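Local structure of envelopment polyprotein (Bovine Schmallenberg virus BH80/Germany/2011, 7A56) at residues D394-I399 with S410-C415; F152-S157 with K281-C286. The protein probably drives fusion of the viral and host membranes during entry, as a trimeric class II fusion glycoprotein seen here in its postfusion form. One frame throughout, in Å; residues are numbered along the deposited sequence.

Contact 1. Residues D394-I399 with S410-C415. With PO4 (phosphate ion), chain J.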
# COMPACT_ATOMS: atom_id res chain seq x y z
N ASP A 394 0.10 -15.53 -16.21
CA ASP A 394 0.37 -14.78 -14.99
C ASP A 394 -0.59 -15.22 -13.88
O ASP A 394 -1.72 -15.62 -14.15
CB ASP A 394 0.22 -13.29 -15.25
CG ASP A 394 1.34 -12.75 -16.09
OD1 ASP A 394 2.51 -12.98 -15.74
OD2 ASP A 394 1.05 -12.08 -17.09
N THR A 395 -0.13 -15.17 -12.63
CA THR A 395 -0.92 -15.63 -11.48
C THR A 395 -1.16 -14.46 -10.54
O THR A 395 -0.50 -13.43 -10.60
CB THR A 395 -0.23 -16.78 -10.72
OG1 THR A 395 0.99 -16.31 -10.15
CG2 THR A 395 0.12 -17.89 -11.66
N TYR A 396 -2.11 -14.64 -9.64
CA TYR A 396 -2.45 -13.62 -8.65
C TYR A 396 -2.10 -14.07 -7.24
O TYR A 396 -2.40 -13.37 -6.27
CB TYR A 396 -3.94 -13.24 -8.77
CG TYR A 396 -4.23 -12.35 -9.97
CD1 TYR A 396 -4.48 -12.90 -11.25
CD2 TYR A 396 -4.31 -10.96 -9.84
CE1 TYR A 396 -4.74 -12.10 -12.32
CE2 TYR A 396 -4.61 -10.15 -10.93
CZ TYR A 396 -4.82 -10.73 -12.17
OH TYR A 396 -5.09 -9.97 -13.26
N ILE A 397 -1.43 -15.21 -7.12
CA ILE A 397 -0.80 -15.68 -5.90
C ILE A 397 0.50 -16.35 -6.32
O ILE A 397 0.59 -16.93 -7.42
CB ILE A 397 -1.64 -16.70 -5.08
CG1 ILE A 397 -2.02 -17.92 -5.95
CG2 ILE A 397 -2.85 -15.97 -4.44
CD1 ILE A 397 -2.80 -18.99 -5.25
N LYS A 398 1.49 -16.32 -5.42
CA LYS A 398 2.75 -17.06 -5.65
C LYS A 398 2.84 -18.35 -4.86
O LYS A 398 3.52 -19.27 -5.29
CB LYS A 398 3.97 -16.18 -5.32
CG LYS A 398 4.06 -14.86 -6.08
CD LYS A 398 4.18 -15.14 -7.60
CE LYS A 398 5.43 -15.97 -7.98
NZ LYS A 398 5.53 -16.17 -9.49
N ILE A 399 2.10 -18.47 -3.77
CA ILE A 399 2.12 -19.69 -2.97
C ILE A 399 0.68 -19.97 -2.58
O ILE A 399 -0.14 -19.05 -2.46
CB ILE A 399 3.03 -19.55 -1.72
CG1 ILE A 399 2.45 -18.53 -0.79
CG2 ILE A 399 4.41 -19.06 -2.09
CD1 ILE A 399 3.02 -18.64 0.61
N SER A 410 -9.48 -22.74 -6.16
CA SER A 410 -9.67 -21.97 -7.39
C SER A 410 -8.66 -20.84 -7.46
O SER A 410 -8.32 -20.24 -6.45
CB SER A 410 -11.09 -21.40 -7.51
OG SER A 410 -11.44 -20.68 -6.36
N ILE A 411 -8.21 -20.54 -8.68
CA ILE A 411 -7.21 -19.50 -8.91
C ILE A 411 -7.63 -18.68 -10.12
O ILE A 411 -8.39 -19.14 -10.98
CB ILE A 411 -5.79 -20.05 -9.17
CG1 ILE A 411 -5.72 -20.85 -10.47
CG2 ILE A 411 -5.27 -20.81 -7.95
CD1 ILE A 411 -4.38 -21.56 -10.63
N LYS A 412 -7.12 -17.45 -10.19
CA LYS A 412 -7.35 -16.59 -11.34
C LYS A 412 -6.03 -16.37 -12.07
O LYS A 412 -4.98 -16.24 -11.43
CB LYS A 412 -7.97 -15.26 -10.90
CG LYS A 412 -8.04 -14.20 -11.96
CD LYS A 412 -8.77 -12.95 -11.45
CE LYS A 412 -7.93 -12.12 -10.47
NZ LYS A 412 -8.45 -10.70 -10.32
N LEU A 413 -6.09 -16.43 -13.40
CA LEU A 413 -4.92 -16.31 -14.27
C LEU A 413 -5.11 -15.19 -15.28
O LEU A 413 -6.23 -14.87 -15.69
CB LEU A 413 -4.65 -17.61 -15.04
CG LEU A 413 -4.42 -18.86 -14.18
CD1 LEU A 413 -4.23 -20.05 -15.12
CD2 LEU A 413 -3.27 -18.70 -13.19
N ASN A 414 -4.01 -14.62 -15.68
CA ASN A 414 -3.99 -13.62 -16.73
C ASN A 414 -3.21 -14.25 -17.87
O ASN A 414 -1.98 -14.29 -17.81
CB ASN A 414 -3.36 -12.32 -16.25
CG ASN A 414 -3.09 -11.34 -17.36
OD1 ASN A 414 -1.93 -11.08 -17.73
ND2 ASN A 414 -4.16 -10.78 -17.90
N CYS A 415 -3.93 -14.78 -18.89
CA CYS A 415 -3.34 -15.49 -20.02
C CYS A 415 -3.38 -14.63 -21.28
O CYS A 415 -4.39 -13.97 -21.55
CB CYS A 415 -4.07 -16.81 -20.31
SG CYS A 415 -4.13 -18.03 -19.03
P PO4 J . 8.26 -17.53 -11.49
O1 PO4 J . 8.65 -16.25 -12.19
O2 PO4 J . 7.22 -18.26 -12.33
O3 PO4 J . 7.70 -17.28 -10.11
O4 PO4 J . 9.49 -18.39 -11.32
O HOH W 1 -3.49 -16.93 -9.25

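Contact 2. Residues F152-S157 with K281-C286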
# COMPACT_ATOMS: atom_id res chain seq x y z
N PHE A 152 -34.74 20.59 -12.81
CA PHE A 152 -34.59 21.02 -14.19
C PHE A 152 -35.64 22.10 -14.44
O PHE A 152 -36.68 22.13 -13.77
CB PHE A 152 -34.79 19.89 -15.21
CG PHE A 152 -36.01 19.02 -14.94
CD1 PHE A 152 -37.28 19.39 -15.41
CD2 PHE A 152 -35.87 17.80 -14.26
CE1 PHE A 152 -38.39 18.62 -15.17
CE2 PHE A 152 -36.98 16.99 -14.01
CZ PHE A 152 -38.27 17.42 -14.47
N SER A 153 -35.36 22.99 -15.38
CA SER A 153 -36.35 24.05 -15.67
C SER A 153 -36.04 24.68 -17.03
O SER A 153 -34.89 24.66 -17.50
CB SER A 153 -36.39 25.13 -14.59
OG SER A 153 -35.12 25.78 -14.49
N LYS A 154 -37.07 25.31 -17.61
CA LYS A 154 -36.89 26.16 -18.78
C LYS A 154 -37.76 27.39 -18.64
O LYS A 154 -38.97 27.28 -18.37
CB LYS A 154 -37.25 25.42 -20.07
CG LYS A 154 -36.10 24.54 -20.62
CD LYS A 154 -36.43 23.83 -21.93
CE LYS A 154 -35.24 22.94 -22.40
NZ LYS A 154 -34.14 23.75 -22.99
N GLU A 155 -37.12 28.57 -18.76
CA GLU A 155 -37.79 29.85 -18.81
C GLU A 155 -38.48 30.00 -20.17
O GLU A 155 -38.19 29.25 -21.12
CB GLU A 155 -36.80 31.02 -18.67
CG GLU A 155 -35.89 31.03 -17.46
CD GLU A 155 -36.56 31.41 -16.17
OE1 GLU A 155 -37.71 31.89 -16.21
OE2 GLU A 155 -35.90 31.29 -15.09
N ARG A 156 -39.36 30.98 -20.24
CA ARG A 156 -39.97 31.41 -21.51
C ARG A 156 -40.76 30.27 -22.16
O ARG A 156 -40.80 30.15 -23.39
CB ARG A 156 -38.89 31.93 -22.48
CG ARG A 156 -38.02 33.09 -21.94
CD ARG A 156 -36.68 33.21 -22.72
NE ARG A 156 -35.77 32.08 -22.40
CZ ARG A 156 -35.46 31.12 -23.28
NH1 ARG A 156 -35.97 31.17 -24.51
NH2 ARG A 156 -34.65 30.14 -22.95
N SER A 157 -41.43 29.44 -21.36
CA SER A 157 -42.07 28.27 -21.96
C SER A 157 -43.46 28.57 -22.57
O SER A 157 -43.89 27.84 -23.50
CB SER A 157 -42.14 27.16 -20.91
OG SER A 157 -42.64 27.70 -19.69
N LYS A 281 -31.56 15.25 -18.84
CA LYS A 281 -31.84 15.48 -20.25
C LYS A 281 -33.32 15.79 -20.32
O LYS A 281 -34.15 14.88 -20.42
CB LYS A 281 -31.50 14.26 -21.09
CG LYS A 281 -30.01 13.99 -21.23
CD LYS A 281 -29.91 12.79 -22.15
CE LYS A 281 -28.62 12.76 -22.91
NZ LYS A 281 -28.63 11.60 -23.86
N PHE A 282 -33.64 17.08 -20.30
CA PHE A 282 -35.00 17.59 -20.14
C PHE A 282 -35.37 18.45 -21.35
O PHE A 282 -34.61 19.36 -21.72
CB PHE A 282 -35.08 18.47 -18.87
CG PHE A 282 -36.28 19.42 -18.84
CD1 PHE A 282 -37.59 18.92 -18.91
CD2 PHE A 282 -36.10 20.78 -18.67
CE1 PHE A 282 -38.73 19.82 -18.88
CE2 PHE A 282 -37.21 21.67 -18.63
CZ PHE A 282 -38.51 21.16 -18.70
N ASP A 283 -36.52 18.18 -21.93
CA ASP A 283 -37.09 19.05 -22.96
C ASP A 283 -38.60 18.90 -22.85
O ASP A 283 -39.11 18.21 -21.96
CB ASP A 283 -36.51 18.68 -24.36
CG ASP A 283 -36.45 19.88 -25.32
OD1 ASP A 283 -37.28 20.81 -25.14
OD2 ASP A 283 -35.62 19.88 -26.27
N TYR A 284 -39.33 19.56 -23.76
CA TYR A 284 -40.77 19.43 -23.69
C TYR A 284 -41.36 19.64 -25.08
O TYR A 284 -40.74 20.26 -25.96
CB TYR A 284 -41.36 20.48 -22.71
CG TYR A 284 -41.13 21.95 -23.09
CD1 TYR A 284 -39.97 22.62 -22.67
CD2 TYR A 284 -42.07 22.68 -23.81
CE1 TYR A 284 -39.74 23.93 -22.98
CE2 TYR A 284 -41.83 24.02 -24.15
CZ TYR A 284 -40.70 24.64 -23.72
OH TYR A 284 -40.45 25.93 -24.04
N VAL A 285 -42.62 19.18 -25.22
CA VAL A 285 -43.43 19.29 -26.45
C VAL A 285 -44.66 20.16 -26.15
O VAL A 285 -45.18 20.16 -25.02
CB VAL A 285 -43.82 17.88 -26.97
CG1 VAL A 285 -44.81 17.90 -28.01
CG2 VAL A 285 -42.54 17.17 -27.55
N CYS A 286 -45.08 20.93 -27.14
CA CYS A 286 -46.15 21.92 -27.00
C CYS A 286 -47.50 21.38 -27.37
O CYS A 286 -47.65 20.49 -28.22
CB CYS A 286 -45.89 23.16 -27.88
SG CYS A 286 -44.38 24.01 -27.39
O HOH W 2 -38.38 27.41 -23.25
O HOH W 3 -42.24 27.52 -25.78

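Contact 1. Residues D394-I399 with S410-C415
Asp394 O is met by two hydrogens from the partner strand: the backbone N-H of Asn414, with Asn414 N 2.9 Å from Asp394 O and 167° at the hydrogen, and the weaker CA-H of Leu413, whose CA lies 3.3 Å from the same oxygen. Asp394 N returns a bond to Asn414 O, and the two form an antiparallel hydrogen-bonded pair. The backbones part after Thr395, the CA-CA separation reaching 6.3 Å between Tyr396 and Lys412. A water bridges the backbones here, accepting from Tyr396 N and donating to Lys412 O, each at 2.7 Å. Residues 394-395 form a short, weakly bonded strand at one side of this chain's four-stranded antiparallel sheet, and the backbone of Thr395 bonds on to the second subunit. With a second such sheet it makes a small C-terminal beta domain, consistent with domain III of class II fusion proteins. Tyr396 roofs the side chain of Lys412. Lys412 bends at chi3 (74°), which brings Lys412 CE 3.5 Å from the centroid of the Tyr396 ring in a CH-pi contact, while NZ, 16° off the ring normal, makes a cation-pi interaction over the same face. That ammonium also bonds to Gln312 O, outside the two segments. Thr395 OG1 donates to Ile397 O at 2.8 Å. Ile397 CD1 meets Ile411 CG2 at 4.1 Å. Asp394 OD1 bonds to Ser114 OG of the second subunit.

Contact 2. Residues F152-S157 with K281-C286
Phe152 and Phe282 are brought together by different first torsions: chi1 of 46° sets Phe152 CG between its own backbone N and carbonyl carbon, whereas chi1 of 161° swings Phe282 CG nearly opposite its backbone N. Phe152 CD1 consequently sits over the centre of the Phe282 ring, 3.5 Å from Phe282 CD1. The ring planes meet obliquely at 36°, with centroids 4.6 Å apart. Lys154 runs past Phe282 in the opposite direction, its CG 3.7 Å from Phe282 CE2, and farther along its CD reaches the edge of the Tyr284 ring, 3.5 Å from Tyr284 CE1. The two segments share no direct hydrogen bond; each strand is paired within its own sheet, 152-154 with strand 172-183 and 281-285 with strand 293-296, so two sheets pack face to face, far from the centre of the elongated chain, in what is probably the finger-like domain II of the class II fold. Tyr284 OH lies 3.5 Å from Ser157 CA and is hydrogen-bonded to two waters near the plane of its ring. One, 2.7 Å from Tyr284 OH, donates to Glu155 O; the other donates to Ser157 O. Asp283 OD1 accepts from Tyr284 N at 2.8 Å. The same oxygen forms a salt bridge with Arg156 of the second subunit.

From the N terminus the chain first reaches 152-157, and 123 residues later 281-286 packs against it, so contact 2 closes a long loop that includes 58 strand residues. Contact 1 opens only afterwards and closes a short loop of ten residues; strand 399-402, which starts at the end of its first segment, belongs to the other sheet of the C-terminal domain. The two are thus in series, neither nested nor crossed. The centres of contact 1 and contact 2 lie about 54 Å apart, and the nearest atoms of contact 1 and contact 2 about 33 Å. A disulfide ends at each: Cys162-Cys286 at contact 2, Cys393-Cys415 at contact 1. Each contact touches the second subunit, so both regions take part in trimer packing.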